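LacI family transcription regulator (Bifidobacterium animalis subsp. lactis, PDB 4O5A) probably controls transcription by binding operator DNA through a LacI-type helix-turn-helix and sensing a small effector, perhaps a sugar, in its periplasmic-binding-protein-like core. Local coordinates at residues G96-E101 / S307-A312; R67-G72 / R102-L107; A132-N137 / P155-A160. All coordinates share one frame; numbering follows the deposited sequence. Where two conformers were deposited one is given.

Contact 1 (G96-E101 / S307-A312); sequences GSALEE and SGRLAA. With SO4 (sulfate ion), chain E.
Arg309 and Glu101 meet through two stretched side chains. Arg309 sets CG anti to its backbone N (chi1 -175°) and runs extended as far as NE, which carries the guanidinium past Ser97 to Glu101. Glu101 places CG beside its own N and is extended beyond it, crossing the arginine at about a right angle. The contact joins helix 88-99 to helix 304-320, two helices of the periplasmic-binding-protein-like core of a LacI-family regulator, and they lie on the same face of its parallel sheet.

The salt bridge is end-on: Arg309 NH1 and NH2 both grip Glu101 OE2, and NH2 meets its syn lone pair at 2.7 Å. Carboxylate and guanidinium are nearly coplanar, 19° apart. Arg309 NH1 also donates to Ser97 OG at 3.2 Å, in the guanidinium plane. Ser97 OG is bonded as well to Gly94 O within its own helix. Deeper in, Ala312 CB meets Ala98 CB at 3.7 Å and Leu99 CD2 at 3.8 Å. Leu95 of helix 88-99 also touches Ala312, and Ala311 rests on Leu157 of the sheet. Glu100 forms a salt bridge to Arg109 of the second subunit. A sulfate, probably from the crystallisation liquor, takes the remaining edge of the guanidinium: Arg309 NE donates to sulfate O3 at 2.9 Å, and Arg309 NH2 to sulfate O4 at 3.0 Å.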
ATOM      1  N   GLY A  96      -9.479   8.510  -9.457  1.00 23.46           N
ATOM      2  CA  GLY A  96     -10.516   7.766 -10.147  1.00 21.00           C
ATOM      3  C   GLY A  96     -11.928   8.182  -9.783  1.00 25.43           C
ATOM      4  O   GLY A  96     -12.810   8.159 -10.640  1.00 26.04           O
ATOM      5  N   SER A  97     -12.153   8.589  -8.533  1.00 22.04           N
ATOM      6  CA  SER A  97     -13.499   8.958  -8.105  1.00 23.17           C
ATOM      7  C   SER A  97     -13.972  10.176  -8.877  1.00 28.59           C
ATOM      8  O   SER A  97     -15.167  10.347  -9.100  1.00 31.06           O
ATOM      9  CB  SER A  97     -13.586   9.191  -6.588  1.00 22.43           C
ATOM     10  OG  SER A  97     -13.092  10.458  -6.187  1.00 29.05           O
ATOM     11  N   ALA A  98     -13.030  11.013  -9.306  1.00 22.98           N
ATOM     12  CA  ALA A  98     -13.396  12.195 -10.081  1.00 22.06           C
ATOM     13  C   ALA A  98     -13.334  11.954 -11.590  1.00 21.42           C
ATOM     14  O   ALA A  98     -14.197  12.442 -12.331  1.00 22.27           O
ATOM     15  CB  ALA A  98     -12.549  13.403  -9.686  1.00 24.58           C
ATOM     16  N   LEU A  99     -12.330  11.212 -12.045  1.00 22.62           N
ATOM     17  CA  LEU A  99     -12.200  10.923 -13.475  1.00 20.60           C
ATOM     18  C   LEU A  99     -13.388  10.113 -13.987  1.00 17.89           C
ATOM     19  O   LEU A  99     -13.824  10.310 -15.120  1.00 22.56           O
ATOM     20  CB  LEU A  99     -10.883  10.202 -13.784  1.00 22.96           C
ATOM     21  CG  LEU A  99      -9.626  10.992 -13.425  1.00 19.53           C
ATOM     22  CD1 LEU A  99      -8.402  10.112 -13.628  1.00 20.99           C
ATOM     23  CD2 LEU A  99      -9.535  12.285 -14.260  1.00 22.68           C
ATOM     24  N   GLU A 100     -13.933   9.230 -13.144  1.00 20.71           N
ATOM     25  CA  GLU A 100     -15.074   8.403 -13.561  1.00 22.06           C
ATOM     26  C   GLU A 100     -16.314   9.227 -13.852  1.00 23.29           C
ATOM     27  O   GLU A 100     -17.132   8.841 -14.691  1.00 23.53           O
ATOM     28  CB  GLU A 100     -15.413   7.347 -12.510  1.00 25.55           C
ATOM     29  CG  GLU A 100     -14.433   6.187 -12.468  1.00 26.69           C
ATOM     30  CD  GLU A 100     -14.472   5.343 -13.726  1.00 34.28           C
ATOM     31  OE1 GLU A 100     -15.577   5.150 -14.285  1.00 33.42           O
ATOM     32  OE2 GLU A 100     -13.393   4.864 -14.157  1.00 29.31           O
ATOM     33  N   GLU A 101     -16.453  10.350 -13.152  1.00 22.17           N
ATOM     34  CA  GLU A 101     -17.584  11.255 -13.379  1.00 20.60           C
ATOM     35  C   GLU A 101     -17.617  11.790 -14.807  1.00 20.43           C
ATOM     36  O   GLU A 101     -18.680  12.182 -15.293  1.00 24.39           O
ATOM     37  CB  GLU A 101     -17.546  12.431 -12.383  1.00 21.70           C
ATOM     38  CG  GLU A 101     -17.736  12.022 -10.937  1.00 27.31           C
ATOM     39  CD  GLU A 101     -17.730  13.202  -9.976  1.00 34.30           C
ATOM     40  OE1 GLU A 101     -18.453  14.189 -10.221  1.00 49.85           O
ATOM     41  OE2 GLU A 101     -17.008  13.136  -8.963  1.00 44.82           O
ATOM     42  N   SER A 307      -7.352  14.541  -1.744  1.00 21.00           N
ATOM     43  CA  SER A 307      -6.289  15.194  -2.517  1.00 24.12           C
ATOM     44  C   SER A 307      -6.326  14.693  -3.954  1.00 22.70           C
ATOM     45  O   SER A 307      -6.214  15.467  -4.917  1.00 21.45           O
ATOM     46  CB  SER A 307      -4.914  14.907  -1.910  1.00 25.99           C
ATOM     47  OG  SER A 307      -4.687  15.743  -0.789  1.00 30.85           O
ATOM     48  N   GLY A 308      -6.501  13.390  -4.087  1.00 20.36           N
ATOM     49  CA  GLY A 308      -6.555  12.762  -5.393  1.00 21.48           C
ATOM     50  C   GLY A 308      -7.742  13.276  -6.158  1.00 24.03           C
ATOM     51  O   GLY A 308      -7.644  13.562  -7.343  1.00 20.42           O
ATOM     52  N   ARG A 309      -8.876  13.389  -5.478  1.00 17.98           N
ATOM     53  CA  ARG A 309     -10.097  13.847  -6.116  1.00 21.64           C
ATOM     54  C   ARG A 309      -9.935  15.288  -6.594  1.00 20.32           C
ATOM     55  O   ARG A 309     -10.298  15.625  -7.717  1.00 23.79           O
ATOM     56  CB  ARG A 309     -11.260  13.711  -5.136  1.00 20.52           C
ATOM     57  CG  ARG A 309     -12.594  14.038  -5.718  1.00 29.51           C
ATOM     58  CD  ARG A 309     -13.706  13.629  -4.758  1.00 31.35           C
ATOM     59  NE  ARG A 309     -14.963  14.196  -5.203  1.00 34.38           N
ATOM     60  CZ  ARG A 309     -15.682  13.719  -6.209  1.00 34.68           C
ATOM     61  NH1 ARG A 309     -15.271  12.651  -6.880  1.00 34.61           N
ATOM     62  NH2 ARG A 309     -16.810  14.318  -6.546  1.00 33.42           N
ATOM     63  N   LEU A 310      -9.365  16.138  -5.743  1.00 20.60           N
ATOM     64  CA  LEU A 310      -9.146  17.524  -6.113  1.00 20.10           C
ATOM     65  C   LEU A 310      -8.177  17.637  -7.289  1.00 21.35           C
ATOM     66  O   LEU A 310      -8.368  18.468  -8.173  1.00 24.17           O
ATOM     67  CB  LEU A 310      -8.614  18.305  -4.914  1.00 23.44           C
ATOM     68  CG  LEU A 310      -8.700  19.818  -5.036  1.00 37.42           C
ATOM     69  CD1 LEU A 310     -10.091  20.244  -5.513  1.00 32.87           C
ATOM     70  CD2 LEU A 310      -8.383  20.438  -3.691  1.00 44.13           C
ATOM     71  N   ALA A 311      -7.150  16.788  -7.301  1.00 21.83           N
ATOM     72  CA  ALA A 311      -6.147  16.821  -8.368  1.00 23.85           C
ATOM     73  C   ALA A 311      -6.781  16.527  -9.726  1.00 24.75           C
ATOM     74  O   ALA A 311      -6.489  17.194 -10.718  1.00 19.79           O
ATOM     75  CB  ALA A 311      -5.030  15.832  -8.088  1.00 20.54           C
ATOM     76  N   ALA A 312      -7.644  15.521  -9.761  1.00 21.37           N
ATOM     77  CA  ALA A 312      -8.336  15.170 -10.995  1.00 23.07           C
ATOM     78  C   ALA A 312      -9.260  16.301 -11.436  1.00 24.11           C
ATOM     79  O   ALA A 312      -9.301  16.675 -12.618  1.00 22.03           O
ATOM     80  CB  ALA A 312      -9.104  13.875 -10.805  1.00 19.70           C
TER
HETATM   81  S   SO4 E 404     -16.592  17.492  -4.320  0.68 64.24           S
HETATM   82  O1  SO4 E 404     -16.991  18.263  -3.151  0.68 69.79           O
HETATM   83  O2  SO4 E 404     -16.485  18.376  -5.477  0.68 63.66           O
HETATM   84  O3  SO4 E 404     -15.319  16.829  -4.053  0.68 63.45           O
HETATM   85  O4  SO4 E 404     -17.608  16.484  -4.589  0.68 69.89           O

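Contact 2 (R67-G72 / R102-L107); sequences RTRRIG and RDYSLL
Arg69 reaches back to the carbonyl of Arg102, and its NH1 donates to Arg102 O at 2.6 Å, almost straight at 174°. The oxygen lies in the guanidinium plane. This takes up a carbonyl within the Schellman motif that ends helix 88-99, whose C-prime residue is Asp103. The chain of Arg69 bends at chi3 (83°), which turns the guanidinium back toward that carbonyl. Its NH1 also donates to a water that accepts from Arg102 NE.

Strands 70-76 and 105-111 run parallel. With helix 88-99 between them in the chain they form a beta-alpha-beta unit, and they are neighbours in the sheet. Ser105 N donates to Arg69 O at 2.9 Å, Ile71 N to Ser105 O, and Leu107 N to Ile71 O at 2.7 Å. A second water donates to Arg69 O and Asp103 O and accepts from Ser105 OG at 2.7 Å. Arg69 CA sits over the face of the Tyr104 ring, 3.5 Å from its centroid, a CH-pi contact. Ile71 CD1 touches Tyr104 CD2 at 3.9 Å.

Arg67 and Arg102 share Asp320, which forms salt bridges with Arg67 NH1 and Arg102 NH1. The close approach of their NH2 groups is doubtful in this conformer of Arg67. Arg70 turns to another acceptor, Asn129 O.

Strand 70-76 also pairs with strand 132-135 on its far edge. Helices 88-99 and 304-320 pack on Ile71 and Tyr104. Leu106 and Leu107 pair antiparallel with a strand of the second subunit, so the sheet runs on across the dimer interface.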
ATOM      1  N   ARG A  67     -10.184  15.061 -27.683  1.00 40.46           N
ATOM      2  CA  ARG A  67      -9.790  14.618 -26.350  0.52 33.13           C
ATOM      3  C   ARG A  67      -9.532  13.119 -26.323  1.00 33.98           C
ATOM      4  O   ARG A  67     -10.244  12.339 -26.962  1.00 36.83           O
ATOM      5  CB  ARG A  67     -10.843  14.995 -25.305  0.52 35.42           C
ATOM      6  CG  ARG A  67     -10.911  16.488 -25.019  0.52 41.82           C
ATOM      7  CD  ARG A  67     -12.288  16.914 -24.520  0.52 43.74           C
ATOM      8  NE  ARG A  67     -12.521  16.536 -23.132  0.52 46.38           N
ATOM      9  CZ  ARG A  67     -12.750  17.401 -22.148  0.52 38.09           C
ATOM     10  NH1 ARG A  67     -12.797  18.709 -22.391  0.52 37.98           N
ATOM     11  NH2 ARG A  67     -12.947  16.956 -20.922  0.52 38.09           N
ATOM     12  N   THR A  68      -8.496  12.724 -25.594  1.00 33.53           N
ATOM     13  CA  THR A  68      -8.153  11.318 -25.471  1.00 27.85           C
ATOM     14  C   THR A  68      -8.914  10.722 -24.306  1.00 25.40           C
ATOM     15  O   THR A  68      -9.065   9.498 -24.211  1.00 25.68           O
ATOM     16  CB  THR A  68      -6.646  11.104 -25.208  1.00 28.18           C
ATOM     17  OG1 THR A  68      -6.279  11.737 -23.977  1.00 27.41           O
ATOM     18  CG2 THR A  68      -5.801  11.665 -26.345  1.00 32.88           C
ATOM     19  N   ARG A  69      -9.366  11.592 -23.403  1.00 22.86           N
ATOM     20  CA  ARG A  69      -9.991  11.179 -22.147  1.00 22.08           C
ATOM     21  C   ARG A  69      -9.054  10.366 -21.265  1.00 21.62           C
ATOM     22  O   ARG A  69      -9.490   9.462 -20.553  1.00 22.90           O
ATOM     23  CB  ARG A  69     -11.317  10.445 -22.385  1.00 23.06           C
ATOM     24  CG  ARG A  69     -12.243  11.196 -23.336  1.00 31.37           C
ATOM     25  CD  ARG A  69     -13.678  10.709 -23.243  1.00 39.21           C
ATOM     26  NE  ARG A  69     -14.363  11.347 -22.122  1.00 46.60           N
ATOM     27  CZ  ARG A  69     -14.899  12.567 -22.162  1.00 46.61           C
ATOM     28  NH1 ARG A  69     -15.491  13.067 -21.087  1.00 33.67           N
ATOM     29  NH2 ARG A  69     -14.842  13.294 -23.274  1.00 54.09           N
ATOM     30  N   ARG A  70      -7.767  10.702 -21.316  1.00 20.68           N
ATOM     31  CA  ARG A  70      -6.746  10.048 -20.497  1.00 20.58           C
ATOM     32  C   ARG A  70      -5.922  11.089 -19.773  1.00 25.22           C
ATOM     33  O   ARG A  70      -5.671  12.172 -20.308  1.00 22.73           O
ATOM     34  CB  ARG A  70      -5.817   9.179 -21.365  1.00 20.64           C
ATOM     35  CG  ARG A  70      -6.510   8.004 -22.035  1.00 22.06           C
ATOM     36  CD  ARG A  70      -5.527   7.088 -22.743  1.00 26.01           C
ATOM     37  NE  ARG A  70      -4.983   7.652 -23.978  1.00 27.60           N
ATOM     38  CZ  ARG A  70      -5.552   7.527 -25.174  1.00 29.11           C
ATOM     39  NH1 ARG A  70      -6.701   6.879 -25.297  1.00 26.96           N
ATOM     40  NH2 ARG A  70      -4.983   8.061 -26.251  1.00 30.19           N
ATOM     41  N   ILE A  71      -5.526  10.756 -18.548  1.00 19.95           N
ATOM     42  CA  ILE A  71      -4.606  11.563 -17.761  1.00 21.50           C
ATOM     43  C   ILE A  71      -3.360  10.714 -17.614  1.00 21.20           C
ATOM     44  O   ILE A  71      -3.462   9.546 -17.240  1.00 25.14           O
ATOM     45  CB  ILE A  71      -5.145  11.797 -16.333  1.00 25.28           C
ATOM     46  CG1 ILE A  71      -6.534  12.433 -16.367  1.00 30.63           C
ATOM     47  CG2 ILE A  71      -4.147  12.602 -15.501  1.00 22.62           C
ATOM     48  CD1 ILE A  71      -6.577  13.808 -17.008  1.00 23.96           C
ATOM     49  N   GLY A  72      -2.184  11.276 -17.891  1.00 20.34           N
ATOM     50  CA  GLY A  72      -0.960  10.496 -17.758  1.00 21.55           C
ATOM     51  C   GLY A  72      -0.297  10.579 -16.394  1.00 20.21           C
ATOM     52  O   GLY A  72      -0.221  11.658 -15.785  1.00 22.45           O
ATOM     53  N   ARG A 102     -16.460  11.818 -15.472  1.00 19.40           N
ATOM     54  CA  ARG A 102     -16.360  12.349 -16.833  1.00 25.10           C
ATOM     55  C   ARG A 102     -15.879  11.277 -17.807  1.00 26.60           C
ATOM     56  O   ARG A 102     -15.453  11.599 -18.919  1.00 25.87           O
ATOM     57  CB  ARG A 102     -15.341  13.496 -16.890  1.00 33.47           C
ATOM     58  CG  ARG A 102     -15.522  14.604 -15.868  1.00 36.95           C
ATOM     59  CD  ARG A 102     -16.422  15.695 -16.399  1.00 29.78           C
ATOM     60  NE  ARG A 102     -15.969  16.223 -17.689  1.00 28.03           N
ATOM     61  CZ  ARG A 102     -15.288  17.356 -17.860  1.00 33.08           C
ATOM     62  NH1 ARG A 102     -14.969  18.114 -16.821  1.00 31.00           N
ATOM     63  NH2 ARG A 102     -14.938  17.745 -19.081  1.00 26.34           N
ATOM     64  N   ASP A 103     -15.915  10.019 -17.372  1.00 22.17           N
ATOM     65  CA  ASP A 103     -15.486   8.892 -18.211  1.00 19.23           C
ATOM     66  C   ASP A 103     -14.032   9.029 -18.690  1.00 28.39           C
ATOM     67  O   ASP A 103     -13.682   8.714 -19.828  1.00 30.23           O
ATOM     68  CB  ASP A 103     -16.464   8.672 -19.355  1.00 23.68           C
ATOM     69  CG  ASP A 103     -17.830   8.242 -18.854  1.00 38.22           C
ATOM     70  OD1 ASP A 103     -17.919   7.157 -18.235  1.00 36.99           O
ATOM     71  OD2 ASP A 103     -18.803   8.998 -19.048  1.00 35.42           O
ATOM     72  N   TYR A 104     -13.190   9.511 -17.791  1.00 23.01           N
ATOM     73  CA  TYR A 104     -11.773   9.637 -18.054  1.00 20.49           C
ATOM     74  C   TYR A 104     -11.070   8.431 -17.453  1.00 20.98           C
ATOM     75  O   TYR A 104     -11.597   7.800 -16.533  1.00 23.26           O
ATOM     76  CB  TYR A 104     -11.243  10.924 -17.410  1.00 20.55           C
ATOM     77  CG  TYR A 104     -11.058  12.045 -18.404  1.00 20.75           C
ATOM     78  CD1 TYR A 104     -12.142  12.625 -19.030  1.00 21.92           C
ATOM     79  CD2 TYR A 104      -9.790  12.510 -18.724  1.00 22.95           C
ATOM     80  CE1 TYR A 104     -11.978  13.646 -19.951  1.00 26.84           C
ATOM     81  CE2 TYR A 104      -9.614  13.535 -19.641  1.00 22.67           C
ATOM     82  CZ  TYR A 104     -10.709  14.093 -20.248  1.00 25.00           C
ATOM     83  OH  TYR A 104     -10.560  15.104 -21.166  1.00 29.02           O
ATOM     84  N   SER A 105      -9.879   8.126 -17.968  1.00 18.08           N
ATOM     85  CA  SER A 105      -9.053   7.025 -17.462  1.00 18.67           C
ATOM     86  C   SER A 105      -7.687   7.561 -17.072  1.00 21.26           C
ATOM     87  O   SER A 105      -7.274   8.625 -17.530  1.00 21.57           O
ATOM     88  CB  SER A 105      -8.829   5.956 -18.541  1.00 26.04           C
ATOM     89  OG  SER A 105     -10.032   5.420 -19.038  1.00 33.60           O
ATOM     90  N   LEU A 106      -6.972   6.804 -16.249  1.00 18.06           N
ATOM     91  CA  LEU A 106      -5.595   7.136 -15.917  1.00 19.24           C
ATOM     92  C   LEU A 106      -4.682   6.241 -16.756  1.00 20.95           C
ATOM     93  O   LEU A 106      -4.848   5.011 -16.764  1.00 22.25           O
ATOM     94  CB  LEU A 106      -5.353   6.839 -14.441  1.00 22.11           C
ATOM     95  CG  LEU A 106      -4.088   7.366 -13.769  1.00 28.53           C
ATOM     96  CD1 LEU A 106      -4.170   8.883 -13.616  1.00 25.44           C
ATOM     97  CD2 LEU A 106      -3.892   6.693 -12.403  1.00 29.75           C
ATOM     98  N   LEU A 107      -3.721   6.842 -17.451  1.00 18.16           N
ATOM     99  CA  LEU A 107      -2.770   6.064 -18.234  1.00 18.91           C
ATOM    100  C   LEU A 107      -1.472   5.989 -17.432  1.00 20.77           C
ATOM    101  O   LEU A 107      -0.852   7.016 -17.148  1.00 23.39           O
ATOM    102  CB  LEU A 107      -2.525   6.720 -19.595  1.00 18.96           C
ATOM    103  CG  LEU A 107      -1.746   5.857 -20.592  1.00 24.82           C
ATOM    104  CD1 LEU A 107      -2.597   4.692 -21.083  1.00 26.16           C
ATOM    105  CD2 LEU A 107      -1.247   6.687 -21.763  1.00 27.29           C
TER
HETATM  106  O   HOH W   1     -11.408   6.931 -20.845  1.00 34.70           O
HETATM  107  O   HOH W   2     -16.581  15.497 -20.564  1.00 38.61           O

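Contact 3 (A132-N137 / P155-A160); sequences ALLLLN and PCLALA
Leu159 and Leu136 lie side by side and point the same way, near the C-terminal ends of two parallel strands. The strands belong to a beta-alpha-beta unit: strand 132-135, helix 143-149, strand 156-160. Such units build the Rossmann-like lobes of periplasmic-binding-protein folds.

Leu159 can be followed outward. Leu159 CB is 4.0 Å from Leu136 CD2. CG stands beside the backbone N (chi1 -90°), and the two methyls diverge from it. Leu159 CD1 meets Leu134 CD1 at 3.8 Å. Leu159 CD2 meets Leu136 CD2, also at 3.8 Å. One leucine therefore touches two residues of the neighbouring segment 132-137.

Four backbone bonds join the strands. Leu133 N donates to Pro155 O, and Leu157 N donates to Leu133 O at 3.1 Å. Leu135 N bonds to Leu157 O at 2.9 Å with an angle of 174°. Leu159 N completes the set with Leu135 O at 3.0 Å. Beyond it the strands part, and a water spans the gap, accepting from Asn137 N and donating to Leu159 O at 2.8 Å. At the other end Ala132 CB touches Pro155 CB at 3.8 Å.

The two faces of the pair meet different helices. Leu134 and Leu157 pack on Met315 of helix 304-320, and Leu136 and Leu159 on Leu91 of helix 88-99. Leu133, Leu135 and Cys156 turn to Met148 of helix 143-149. In the sheet, strand 132-135 is flanked by strand 70-76, and strand 156-160 by strand 170-172.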
ATOM      1  N   ALA A 132      -3.683  15.542 -20.099  1.00 23.95           N
ATOM      2  CA  ALA A 132      -2.996  16.242 -19.014  1.00 24.60           C
ATOM      3  C   ALA A 132      -2.061  15.286 -18.308  1.00 20.52           C
ATOM      4  O   ALA A 132      -2.271  14.067 -18.343  1.00 23.43           O
ATOM      5  CB  ALA A 132      -4.004  16.832 -18.022  1.00 21.84           C
ATOM      6  N   LEU A 133      -1.041  15.843 -17.656  1.00 23.02           N
ATOM      7  CA  LEU A 133      -0.039  15.052 -16.940  1.00 23.17           C
ATOM      8  C   LEU A 133      -0.069  15.398 -15.461  1.00 22.92           C
ATOM      9  O   LEU A 133      -0.207  16.560 -15.090  1.00 24.34           O
ATOM     10  CB  LEU A 133       1.358  15.380 -17.462  1.00 25.28           C
ATOM     11  CG  LEU A 133       1.598  15.191 -18.952  1.00 30.35           C
ATOM     12  CD1 LEU A 133       2.983  15.655 -19.320  1.00 29.65           C
ATOM     13  CD2 LEU A 133       1.442  13.723 -19.249  1.00 34.89           C
ATOM     14  N   LEU A 134       0.076  14.384 -14.623  1.00 22.45           N
ATOM     15  CA  LEU A 134       0.135  14.580 -13.189  1.00 23.66           C
ATOM     16  C   LEU A 134       1.593  14.410 -12.773  1.00 28.85           C
ATOM     17  O   LEU A 134       2.211  13.389 -13.091  1.00 28.50           O
ATOM     18  CB  LEU A 134      -0.750  13.528 -12.507  1.00 23.57           C
ATOM     19  CG  LEU A 134      -0.781  13.508 -10.985  1.00 27.14           C
ATOM     20  CD1 LEU A 134      -1.298  14.835 -10.464  1.00 26.66           C
ATOM     21  CD2 LEU A 134      -1.653  12.365 -10.497  1.00 26.48           C
ATOM     22  N   LEU A 135       2.151  15.410 -12.087  1.00 24.45           N
ATOM     23  CA  LEU A 135       3.546  15.357 -11.636  1.00 23.66           C
ATOM     24  C   LEU A 135       3.638  15.168 -10.127  1.00 29.49           C
ATOM     25  O   LEU A 135       3.183  16.019  -9.357  1.00 25.33           O
ATOM     26  CB  LEU A 135       4.280  16.642 -12.013  1.00 30.69           C
ATOM     27  CG  LEU A 135       4.202  17.076 -13.474  1.00 39.74           C
ATOM     28  CD1 LEU A 135       4.919  18.408 -13.682  1.00 44.49           C
ATOM     29  CD2 LEU A 135       4.786  16.001 -14.378  1.00 37.45           C
ATOM     30  N   LEU A 136       4.238  14.060  -9.706  1.00 25.50           N
ATOM     31  CA  LEU A 136       4.410  13.794  -8.280  1.00 29.14           C
ATOM     32  C   LEU A 136       5.880  13.839  -7.888  1.00 31.39           C
ATOM     33  O   LEU A 136       6.767  13.739  -8.744  1.00 30.23           O
ATOM     34  CB  LEU A 136       3.825  12.430  -7.905  1.00 27.96           C
ATOM     35  CG  LEU A 136       2.384  12.128  -8.316  1.00 27.62           C
ATOM     36  CD1 LEU A 136       2.021  10.699  -7.928  1.00 31.36           C
ATOM     37  CD2 LEU A 136       1.392  13.123  -7.711  1.00 29.00           C
ATOM     38  N   ASN A 137       6.126  13.990  -6.588  1.00 30.86           N
ATOM     39  CA  ASN A 137       7.468  13.882  -6.031  1.00 37.82           C
ATOM     40  C   ASN A 137       8.460  14.836  -6.676  1.00 41.86           C
ATOM     41  O   ASN A 137       9.516  14.425  -7.159  1.00 43.78           O
ATOM     42  CB  ASN A 137       7.966  12.440  -6.127  1.00 39.57           C
ATOM     43  CG  ASN A 137       7.071  11.477  -5.388  1.00 46.44           C
ATOM     44  OD1 ASN A 137       6.544  11.800  -4.322  1.00 47.74           O
ATOM     45  ND2 ASN A 137       6.887  10.289  -5.951  1.00 49.66           N
ATOM     46  N   PRO A 155      -1.521  20.475 -20.623  1.00 31.00           N
ATOM     47  CA  PRO A 155      -1.907  20.742 -19.235  1.00 32.22           C
ATOM     48  C   PRO A 155      -1.161  19.849 -18.260  1.00 29.70           C
ATOM     49  O   PRO A 155      -0.975  18.658 -18.517  1.00 26.72           O
ATOM     50  CB  PRO A 155      -3.397  20.394 -19.216  1.00 31.28           C
ATOM     51  CG  PRO A 155      -3.854  20.712 -20.626  1.00 31.56           C
ATOM     52  CD  PRO A 155      -2.694  20.272 -21.495  1.00 33.80           C
ATOM     53  N   CYS A 156      -0.723  20.421 -17.145  1.00 26.95           N
ATOM     54  CA  CYS A 156      -0.169  19.606 -16.076  1.00 26.75           C
ATOM     55  C   CYS A 156      -0.504  20.184 -14.714  1.00 23.27           C
ATOM     56  O   CYS A 156      -0.865  21.363 -14.590  1.00 26.81           O
ATOM     57  CB  CYS A 156       1.347  19.454 -16.220  1.00 32.20           C
ATOM     58  SG  CYS A 156       2.237  20.999 -15.994  1.00 42.10           S
ATOM     59  N   LEU A 157      -0.370  19.339 -13.702  1.00 23.19           N
ATOM     60  CA  LEU A 157      -0.591  19.725 -12.321  1.00 25.88           C
ATOM     61  C   LEU A 157       0.447  19.031 -11.462  1.00 24.38           C
ATOM     62  O   LEU A 157       0.680  17.823 -11.601  1.00 23.16           O
ATOM     63  CB  LEU A 157      -1.983  19.299 -11.866  1.00 23.09           C
ATOM     64  CG  LEU A 157      -2.313  19.558 -10.399  1.00 23.94           C
ATOM     65  CD1 LEU A 157      -2.646  21.022 -10.187  1.00 27.28           C
ATOM     66  CD2 LEU A 157      -3.461  18.669  -9.954  1.00 25.39           C
ATOM     67  N   ALA A 158       1.076  19.797 -10.578  1.00 23.58           N
ATOM     68  CA  ALA A 158       2.052  19.231  -9.658  1.00 26.33           C
ATOM     69  C   ALA A 158       1.474  19.120  -8.250  1.00 32.23           C
ATOM     70  O   ALA A 158       0.725  19.989  -7.803  1.00 25.46           O
ATOM     71  CB  ALA A 158       3.318  20.065  -9.656  1.00 27.41           C
ATOM     72  N   LEU A 159       1.821  18.041  -7.552  1.00 24.37           N
ATOM     73  CA  LEU A 159       1.476  17.925  -6.139  1.00 32.37           C
ATOM     74  C   LEU A 159       2.744  18.132  -5.326  1.00 28.64           C
ATOM     75  O   LEU A 159       3.557  17.212  -5.174  1.00 27.54           O
ATOM     76  CB  LEU A 159       0.849  16.562  -5.825  1.00 33.11           C
ATOM     77  CG  LEU A 159      -0.676  16.454  -5.956  1.00 28.09           C
ATOM     78  CD1 LEU A 159      -1.173  16.919  -7.324  1.00 30.00           C
ATOM     79  CD2 LEU A 159      -1.139  15.031  -5.671  1.00 34.93           C
ATOM     80  N   ALA A 160       2.923  19.346  -4.818  1.00 23.39           N
ATOM     81  CA  ALA A 160       4.156  19.703  -4.121  1.00 25.58           C
ATOM     82  C   ALA A 160       3.975  20.976  -3.305  1.00 28.52           C
ATOM     83  O   ALA A 160       2.907  21.585  -3.331  1.00 29.94           O
ATOM     84  CB  ALA A 160       5.273  19.889  -5.120  1.00 31.40           C
TER
HETATM   85  O   HOH W   3       3.668  14.414  -4.924  1.00 30.12           O

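Overall arrangement
The three contacts form one continuous piece of a single lobe. Contact 2 and contact 3 lie in the same parallel sheet, their centres about 14 Å apart. Gly72 probably bonds to the backbone of Ala132 and Leu134, so strand 70-76 lies next to strand 132-135 and joins the two strand pairs into one sheet. Contact 1 lies on the sheet, about 11 Å from contact 2 and 13 Å from contact 3, centre to centre. Leu99 CD2 packs on Ile71 CG1 at 3.7 Å, and Ala311 CB on Leu159 CD1 at 4.1 Å. Contacts 1 and 2 also touch the second subunit, whereas contact 3 does not. The sulfate lies at contact 1 and does not by itself identify the effector pocket.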